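Local coordinates for protein peroxiredoxin 6 (Arenicola marina, PDB 2V41) that probably reduces hydrogen peroxide and organic hydroperoxides to water and alcohols as a thiol-specific peroxidase of the Prx6 subfamily, at residues 170-175 / 184-189; 25-30 / 135-140. The protein carries 1 engineered substitution. One frame throughout, in Å; residues are numbered along the deposited sequence.

Contact 1 (170-175 / 184-189); sequences KVATPA and MVVPGV. With BEZ (benzoic acid), chain J.
Ala172 and Met184 face each other as an antiparallel hydrogen-bonded pair: Ala172 N donates to Met184 O at 2.6 Å, and Met184 N returns a bond of 2.8 Å to Ala172 O. A third rung, from Val186 N to Lys170 O, is almost linear (176° at the hydrogen), yet the donor stands above the carbonyl plane. Packing is tightest around Val186, whose CG2, flanked by its own backbone N and carbonyl carbon (chi1 -64°), presses on Lys170 O at 3.3 Å, while CG1 lies against Val171 C and meets Ala172 CB at 4.1 Å. Cutting this side chain back to alanine would probably open a gap over Lys170 O and beside the Ala172 methyl, with CG1 and CG2 both gone. At the other end the Pro174 ring and the Met184 side chain meet at an angle, CB to CG at 3.8 Å; the methionine, bent at chi2 and chi3, turns its end away from the strand partner, and packs on Pro43 of the second subunit. The looser, solvent-facing side belongs to Lys170, whose extended chain passes obliquely over Val189, CB and CD both touching CG2. Pro187 CD touches benzoic acid C6 at 3.4 Å, and that ligand is hydrogen-bonded to Ser45 OG of the second subunit, a serine at the predicted peroxidatic cysteine position, consistent with the one engineered substitution. This is a β-hairpin of the C-terminal domain of a 1-Cys peroxiredoxin, set against the partner's active-site pocket.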
ATOM      1  N   LYS A 170      -7.917 -13.456  17.808  1.00 38.91           N
ATOM      2  CA  LYS A 170      -6.882 -12.690  18.490  1.00 38.19           C
ATOM      3  C   LYS A 170      -5.521 -13.057  17.915  1.00 37.75           C
ATOM      4  O   LYS A 170      -4.572 -13.392  18.617  1.00 37.02           O
ATOM      5  CB  LYS A 170      -6.958 -12.913  19.992  1.00 37.95           C
ATOM      6  CG  LYS A 170      -8.404 -12.790  20.572  1.00 36.70           C
ATOM      7  CD  LYS A 170      -8.330 -12.500  22.038  1.00 37.65           C
ATOM      8  CE  LYS A 170      -9.557 -11.822  22.597  1.00 37.49           C
ATOM      9  NZ  LYS A 170      -9.175 -11.258  23.906  1.00 35.91           N
ATOM     10  N   VAL A 171      -5.434 -12.930  16.594  1.00 37.74           N
ATOM     11  CA  VAL A 171      -4.255 -13.269  15.831  1.00 37.54           C
ATOM     12  C   VAL A 171      -3.948 -12.080  14.924  1.00 37.58           C
ATOM     13  O   VAL A 171      -4.779 -11.172  14.733  1.00 35.87           O
ATOM     14  CB  VAL A 171      -4.469 -14.562  15.002  1.00 37.69           C
ATOM     15  CG1 VAL A 171      -4.856 -15.714  15.912  1.00 37.69           C
ATOM     16  CG2 VAL A 171      -5.522 -14.350  13.902  1.00 37.26           C
ATOM     17  N   ALA A 172      -2.717 -12.091  14.413  1.00 38.04           N
ATOM     18  CA  ALA A 172      -2.171 -11.047  13.525  1.00 37.87           C
ATOM     19  C   ALA A 172      -1.432 -11.799  12.428  1.00 38.05           C
ATOM     20  O   ALA A 172      -0.778 -12.806  12.705  1.00 38.73           O
ATOM     21  CB  ALA A 172      -1.226 -10.056  14.328  1.00 37.49           C
ATOM     22  N   THR A 173      -1.533 -11.315  11.184  1.00 38.03           N
ATOM     23  CA  THR A 173      -0.927 -12.000  10.064  1.00 37.82           C
ATOM     24  C   THR A 173       0.506 -11.492   9.830  1.00 38.17           C
ATOM     25  O   THR A 173       0.723 -10.276   9.780  1.00 38.10           O
ATOM     26  CB  THR A 173      -1.833 -11.967   8.815  1.00 37.20           C
ATOM     27  OG1 THR A 173      -1.913 -10.656   8.258  1.00 38.04           O
ATOM     28  CG2 THR A 173      -3.190 -12.400   9.204  1.00 35.96           C
ATOM     29  N   PRO A 174       1.494 -12.423   9.776  1.00 37.79           N
ATOM     30  CA  PRO A 174       2.923 -12.097   9.686  1.00 38.38           C
ATOM     31  C   PRO A 174       3.366 -11.657   8.309  1.00 38.72           C
ATOM     32  O   PRO A 174       2.542 -11.678   7.407  1.00 39.99           O
ATOM     33  CB  PRO A 174       3.618 -13.410  10.112  1.00 37.89           C
ATOM     34  CG  PRO A 174       2.753 -14.417   9.686  1.00 37.26           C
ATOM     35  CD  PRO A 174       1.316 -13.873   9.890  1.00 38.37           C
ATOM     36  N   ALA A 175       4.637 -11.254   8.157  1.00 38.65           N
ATOM     37  CA  ALA A 175       5.187 -10.859   6.807  1.00 38.57           C
ATOM     38  C   ALA A 175       4.809 -11.867   5.728  1.00 38.76           C
ATOM     39  O   ALA A 175       5.051 -13.064   5.863  1.00 37.87           O
ATOM     40  CB  ALA A 175       6.712 -10.767   6.823  1.00 37.79           C
ATOM     41  N   MET A 184       0.147 -15.189  13.870  1.00 39.60           N
ATOM     42  CA  MET A 184       0.785 -14.903  15.119  1.00 39.75           C
ATOM     43  C   MET A 184      -0.324 -14.578  16.095  1.00 40.02           C
ATOM     44  O   MET A 184      -1.365 -13.942  15.723  1.00 39.92           O
ATOM     45  CB  MET A 184       1.739 -13.703  14.979  1.00 39.93           C
ATOM     46  CG  MET A 184       2.815 -13.839  13.839  1.00 39.94           C
ATOM     47  SD  MET A 184       3.742 -15.379  13.744  1.00 42.91           S
ATOM     48  CE  MET A 184       4.709 -15.251  15.253  1.00 37.63           C
ATOM     49  N   VAL A 185      -0.133 -15.019  17.337  1.00 39.08           N
ATOM     50  CA  VAL A 185      -1.099 -14.715  18.371  1.00 39.04           C
ATOM     51  C   VAL A 185      -0.757 -13.312  18.796  1.00 39.49           C
ATOM     52  O   VAL A 185       0.426 -12.988  18.974  1.00 40.64           O
ATOM     53  CB  VAL A 185      -1.020 -15.725  19.555  1.00 39.51           C
ATOM     54  CG1 VAL A 185      -2.092 -15.405  20.642  1.00 38.04           C
ATOM     55  CG2 VAL A 185      -1.171 -17.132  19.009  1.00 36.77           C
ATOM     56  N   VAL A 186      -1.774 -12.461  18.936  1.00 39.82           N
ATOM     57  CA  VAL A 186      -1.533 -11.089  19.302  1.00 39.47           C
ATOM     58  C   VAL A 186      -0.821 -11.080  20.665  1.00 39.95           C
ATOM     59  O   VAL A 186      -1.057 -11.961  21.469  1.00 38.18           O
ATOM     60  CB  VAL A 186      -2.818 -10.200  19.262  1.00 39.26           C
ATOM     61  CG1 VAL A 186      -3.333 -10.126  17.838  1.00 37.74           C
ATOM     62  CG2 VAL A 186      -3.903 -10.669  20.271  1.00 36.41           C
ATOM     63  N   PRO A 187       0.124 -10.127  20.866  1.00 41.07           N
ATOM     64  CA  PRO A 187       1.003 -10.054  22.059  1.00 41.67           C
ATOM     65  C   PRO A 187       0.274  -9.719  23.324  1.00 42.33           C
ATOM     66  O   PRO A 187       0.753 -10.065  24.399  1.00 42.15           O
ATOM     67  CB  PRO A 187       1.982  -8.900  21.739  1.00 42.29           C
ATOM     68  CG  PRO A 187       1.395  -8.161  20.570  1.00 41.64           C
ATOM     69  CD  PRO A 187       0.415  -9.069  19.876  1.00 40.53           C
ATOM     70  N   GLY A 188      -0.873  -9.050  23.192  1.00 43.26           N
ATOM     71  CA  GLY A 188      -1.714  -8.689  24.347  1.00 43.46           C
ATOM     72  C   GLY A 188      -2.359  -9.873  25.066  1.00 43.96           C
ATOM     73  O   GLY A 188      -2.721  -9.772  26.231  1.00 43.83           O
ATOM     74  N   VAL A 189      -2.523 -10.985  24.357  1.00 44.37           N
ATOM     75  CA  VAL A 189      -3.155 -12.201  24.890  1.00 44.21           C
ATOM     76  C   VAL A 189      -2.264 -12.867  25.961  1.00 44.50           C
ATOM     77  O   VAL A 189      -1.087 -13.183  25.732  1.00 43.80           O
ATOM     78  CB  VAL A 189      -3.464 -13.194  23.712  1.00 43.90           C
ATOM     79  CG1 VAL A 189      -3.707 -14.605  24.210  1.00 44.99           C
ATOM     80  CG2 VAL A 189      -4.655 -12.718  22.930  1.00 43.86           C
TER
HETATM   81  C   BEZ J1222       2.552  -7.786  16.160  1.00 30.88           C
HETATM   82  O1  BEZ J1222       2.320  -8.995  15.961  1.00 29.40           O
HETATM   83  O2  BEZ J1222       3.628  -7.304  15.747  1.00 30.90           O
HETATM   84  C1  BEZ J1222       1.597  -6.889  16.897  1.00 31.42           C
HETATM   85  C2  BEZ J1222       2.069  -5.702  17.487  1.00 31.65           C
HETATM   86  C3  BEZ J1222       1.249  -4.842  18.164  1.00 29.33           C
HETATM   87  C4  BEZ J1222      -0.079  -5.208  18.277  1.00 32.23           C
HETATM   88  C5  BEZ J1222      -0.595  -6.371  17.706  1.00 32.07           C
HETATM   89  C6  BEZ J1222       0.261  -7.226  17.011  1.00 32.92           C

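Contact 2 (25-30 / 135-140); sequences DWLGNS and PDKKLK
The turn between strands 124-133 and 139-145, at one edge of the thioredoxin-like sheet, meets the loop that leaves helix 23-27, and Lys137 makes the join. Its NZ donates to Gly28 O at 2.8 Å and, within its own turn, to Pro135 O at 2.7 Å, so one ammonium group clamps two backbone carbonyls. Neither carbonyl is met in its plane; the donor is tilted 24° from that of Gly28 and 33° from that of Pro135. The lysine reaches them by folding back on itself, with bends at chi2 and chi4, which also carries CE close to Gly28 O. Nearer the backbone, Lys137 CD passes Leu27 CD2 at 4.1 Å, the two side chains running in opposite directions; Leu27 rests on Ile133 as well. Asn29 crosses the lysine at about a right angle, its OD1 4.1 Å from Lys137 NZ, too far for a bond. Pro135 CB comes up to the peptide joining Asn29 and Ser30, 4.1 Å from Ser30 N. Gly28, with positive phi, turns the chain out of the helix. Across the turn Asp136 OD1 accepts from Lys138 N from above the carboxylate plane, while OD2 takes a salt bridge from Lys140 NZ on its syn side. An Asx turn thus shapes the connection of an antiparallel strand pair, and Lys137 ties that connection to the exit of helix 23-27.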
ATOM      1  N   ASP A  25     -24.714   5.463   2.925  1.00 42.50           N
ATOM      2  CA  ASP A  25     -25.970   4.848   2.471  1.00 42.77           C
ATOM      3  C   ASP A  25     -25.762   3.803   1.371  1.00 43.03           C
ATOM      4  O   ASP A  25     -26.455   2.789   1.353  1.00 43.41           O
ATOM      5  CB  ASP A  25     -26.939   5.900   1.935  1.00 42.63           C
ATOM      6  CG  ASP A  25     -27.503   6.811   3.017  1.00 43.45           C
ATOM      7  OD1 ASP A  25     -27.073   6.701   4.186  1.00 41.99           O
ATOM      8  OD2 ASP A  25     -28.391   7.646   2.679  1.00 42.80           O
ATOM      9  N   TRP A  26     -24.851   4.077   0.433  1.00 43.16           N
ATOM     10  CA  TRP A  26     -24.516   3.136  -0.651  1.00 43.57           C
ATOM     11  C   TRP A  26     -23.767   1.950  -0.074  1.00 44.04           C
ATOM     12  O   TRP A  26     -23.923   0.797  -0.531  1.00 44.64           O
ATOM     13  CB  TRP A  26     -23.656   3.801  -1.756  1.00 42.52           C
ATOM     14  CG  TRP A  26     -23.041   2.796  -2.727  1.00 42.84           C
ATOM     15  CD1 TRP A  26     -23.619   2.285  -3.868  1.00 42.04           C
ATOM     16  CD2 TRP A  26     -21.746   2.152  -2.612  1.00 41.17           C
ATOM     17  NE1 TRP A  26     -22.756   1.371  -4.459  1.00 42.66           N
ATOM     18  CE2 TRP A  26     -21.606   1.286  -3.711  1.00 41.35           C
ATOM     19  CE3 TRP A  26     -20.697   2.241  -1.693  1.00 41.37           C
ATOM     20  CZ2 TRP A  26     -20.464   0.504  -3.909  1.00 40.96           C
ATOM     21  CZ3 TRP A  26     -19.543   1.450  -1.902  1.00 42.48           C
ATOM     22  CH2 TRP A  26     -19.444   0.607  -3.002  1.00 40.81           C
ATOM     23  N   LEU A  27     -22.943   2.251   0.920  1.00 44.80           N
ATOM     24  CA  LEU A  27     -22.121   1.244   1.549  1.00 45.21           C
ATOM     25  C   LEU A  27     -23.011   0.350   2.354  1.00 45.13           C
ATOM     26  O   LEU A  27     -22.924  -0.852   2.196  1.00 45.68           O
ATOM     27  CB  LEU A  27     -20.989   1.855   2.404  1.00 45.27           C
ATOM     28  CG  LEU A  27     -19.760   0.951   2.626  1.00 46.30           C
ATOM     29  CD1 LEU A  27     -19.118   0.549   1.277  1.00 46.00           C
ATOM     30  CD2 LEU A  27     -18.713   1.583   3.614  1.00 46.61           C
ATOM     31  N   GLY A  28     -23.909   0.913   3.162  1.00 45.84           N
ATOM     32  CA  GLY A  28     -24.774   0.099   4.044  1.00 46.01           C
ATOM     33  C   GLY A  28     -23.928  -0.504   5.156  1.00 46.87           C
ATOM     34  O   GLY A  28     -22.995   0.139   5.622  1.00 47.62           O
ATOM     35  N   ASN A  29     -24.202  -1.751   5.548  1.00 47.52           N
ATOM     36  CA  ASN A  29     -23.412  -2.441   6.597  1.00 47.43           C
ATOM     37  C   ASN A  29     -22.423  -3.500   6.065  1.00 46.93           C
ATOM     38  O   ASN A  29     -22.506  -4.720   6.339  1.00 48.10           O
ATOM     39  CB  ASN A  29     -24.351  -3.071   7.627  1.00 48.75           C
ATOM     40  CG  ASN A  29     -23.845  -2.867   9.049  1.00 52.63           C
ATOM     41  OD1 ASN A  29     -23.669  -1.707   9.494  1.00 55.76           O
ATOM     42  ND2 ASN A  29     -23.587  -3.975   9.765  1.00 52.89           N
ATOM     43  N   SER A  30     -21.473  -3.030   5.299  1.00 45.60           N
ATOM     44  CA  SER A  30     -20.691  -3.927   4.459  1.00 44.29           C
ATOM     45  C   SER A  30     -19.363  -3.341   4.234  1.00 43.12           C
ATOM     46  O   SER A  30     -19.266  -2.116   4.140  1.00 43.37           O
ATOM     47  CB  SER A  30     -21.343  -4.076   3.106  1.00 44.17           C
ATOM     48  OG  SER A  30     -20.346  -4.337   2.179  1.00 42.36           O
ATOM     49  N   PRO A 135     -17.421  -2.368   7.935  1.00 39.53           N
ATOM     50  CA  PRO A 135     -18.886  -2.157   8.192  1.00 39.24           C
ATOM     51  C   PRO A 135     -19.206  -1.018   9.174  1.00 39.74           C
ATOM     52  O   PRO A 135     -20.288  -0.412   9.086  1.00 39.93           O
ATOM     53  CB  PRO A 135     -19.352  -3.517   8.739  1.00 38.87           C
ATOM     54  CG  PRO A 135     -18.303  -4.503   8.169  1.00 40.47           C
ATOM     55  CD  PRO A 135     -17.002  -3.762   8.166  1.00 39.12           C
ATOM     56  N   ASP A 136     -18.275  -0.763  10.112  1.00 40.02           N
ATOM     57  CA  ASP A 136     -18.306   0.383  11.017  1.00 39.03           C
ATOM     58  C   ASP A 136     -17.949   1.714  10.356  1.00 38.71           C
ATOM     59  O   ASP A 136     -17.869   2.675  11.045  1.00 39.16           O
ATOM     60  CB  ASP A 136     -17.337   0.170  12.205  1.00 39.81           C
ATOM     61  CG  ASP A 136     -15.849   0.054  11.766  1.00 40.72           C
ATOM     62  OD1 ASP A 136     -15.533   0.206  10.590  1.00 42.14           O
ATOM     63  OD2 ASP A 136     -14.975  -0.243  12.590  1.00 43.61           O
ATOM     64  N   LYS A 137     -17.704   1.771   9.043  1.00 38.69           N
ATOM     65  CA  LYS A 137     -17.369   3.028   8.313  1.00 37.66           C
ATOM     66  C   LYS A 137     -15.952   3.622   8.579  1.00 37.16           C
ATOM     67  O   LYS A 137     -15.606   4.681   8.022  1.00 34.93           O
ATOM     68  CB  LYS A 137     -18.419   4.122   8.523  1.00 37.67           C
ATOM     69  CG  LYS A 137     -19.880   3.709   8.425  1.00 37.65           C
ATOM     70  CD  LYS A 137     -20.276   3.310   7.029  1.00 37.27           C
ATOM     71  CE  LYS A 137     -21.681   2.696   6.994  1.00 36.16           C
ATOM     72  NZ  LYS A 137     -21.697   1.395   7.706  1.00 36.30           N
ATOM     73  N   LYS A 138     -15.146   2.932   9.394  1.00 36.85           N
ATOM     74  CA  LYS A 138     -13.756   3.335   9.669  1.00 36.81           C
ATOM     75  C   LYS A 138     -12.769   2.841   8.599  1.00 36.63           C
ATOM     76  O   LYS A 138     -13.010   1.796   7.992  1.00 37.18           O
ATOM     77  CB  LYS A 138     -13.305   2.851  11.058  1.00 37.32           C
ATOM     78  CG  LYS A 138     -13.985   3.580  12.193  1.00 36.43           C
ATOM     79  CD  LYS A 138     -13.689   3.006  13.560  1.00 35.48           C
ATOM     80  CE  LYS A 138     -14.450   3.793  14.665  1.00 37.21           C
ATOM     81  NZ  LYS A 138     -14.292   3.155  16.025  1.00 36.74           N
ATOM     82  N   LEU A 139     -11.683   3.605   8.378  1.00 36.32           N
ATOM     83  CA  LEU A 139     -10.587   3.201   7.493  1.00 37.04           C
ATOM     84  C   LEU A 139      -9.658   2.224   8.237  1.00 37.82           C
ATOM     85  O   LEU A 139      -9.267   2.467   9.401  1.00 37.47           O
ATOM     86  CB  LEU A 139      -9.792   4.381   6.968  1.00 36.78           C
ATOM     87  CG  LEU A 139      -8.664   4.118   5.965  1.00 37.30           C
ATOM     88  CD1 LEU A 139      -9.147   3.873   4.550  1.00 38.11           C
ATOM     89  CD2 LEU A 139      -7.702   5.325   6.025  1.00 35.73           C
ATOM     90  N   LYS A 140      -9.409   1.105   7.549  1.00 37.47           N
ATOM     91  CA  LYS A 140      -8.688  -0.052   8.034  1.00 37.61           C
ATOM     92  C   LYS A 140      -7.310  -0.171   7.398  1.00 37.67           C
ATOM     93  O   LYS A 140      -6.384  -0.614   8.058  1.00 39.06           O
ATOM     94  CB  LYS A 140      -9.498  -1.313   7.742  1.00 38.14           C
ATOM     95  CG  LYS A 140     -10.910  -1.359   8.380  1.00 38.94           C
ATOM     96  CD  LYS A 140     -10.895  -1.226   9.892  1.00 39.02           C
ATOM     97  CE  LYS A 140     -12.330  -1.367  10.458  1.00 43.47           C
ATOM     98  NZ  LYS A 140     -12.475  -1.374  11.983  1.00 44.14           N
TER

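Overall arrangement
From the N terminus, the chain passes through helix 23-27 and enters strand 31-36 of the seven-stranded mixed sheet; only after the rest of the central strands have been laid down does segment 135-140 return to segment 25-30. Contact 2 thus closes a long loop of 104 intervening residues within the AhpC/TSA range. Strand 139-145 and helix 153-168 then lead out to the C-terminal part, where contact 1 closes a short loop of eight residues and forms the edge of a separate antiparallel sheet. The two loops follow in series, neither nesting nor crossing. The centres of contact 1 and contact 2 lie about 25 Å apart. The nearest atoms of contact 1 and contact 2 are about 11 Å apart, so the two do not touch.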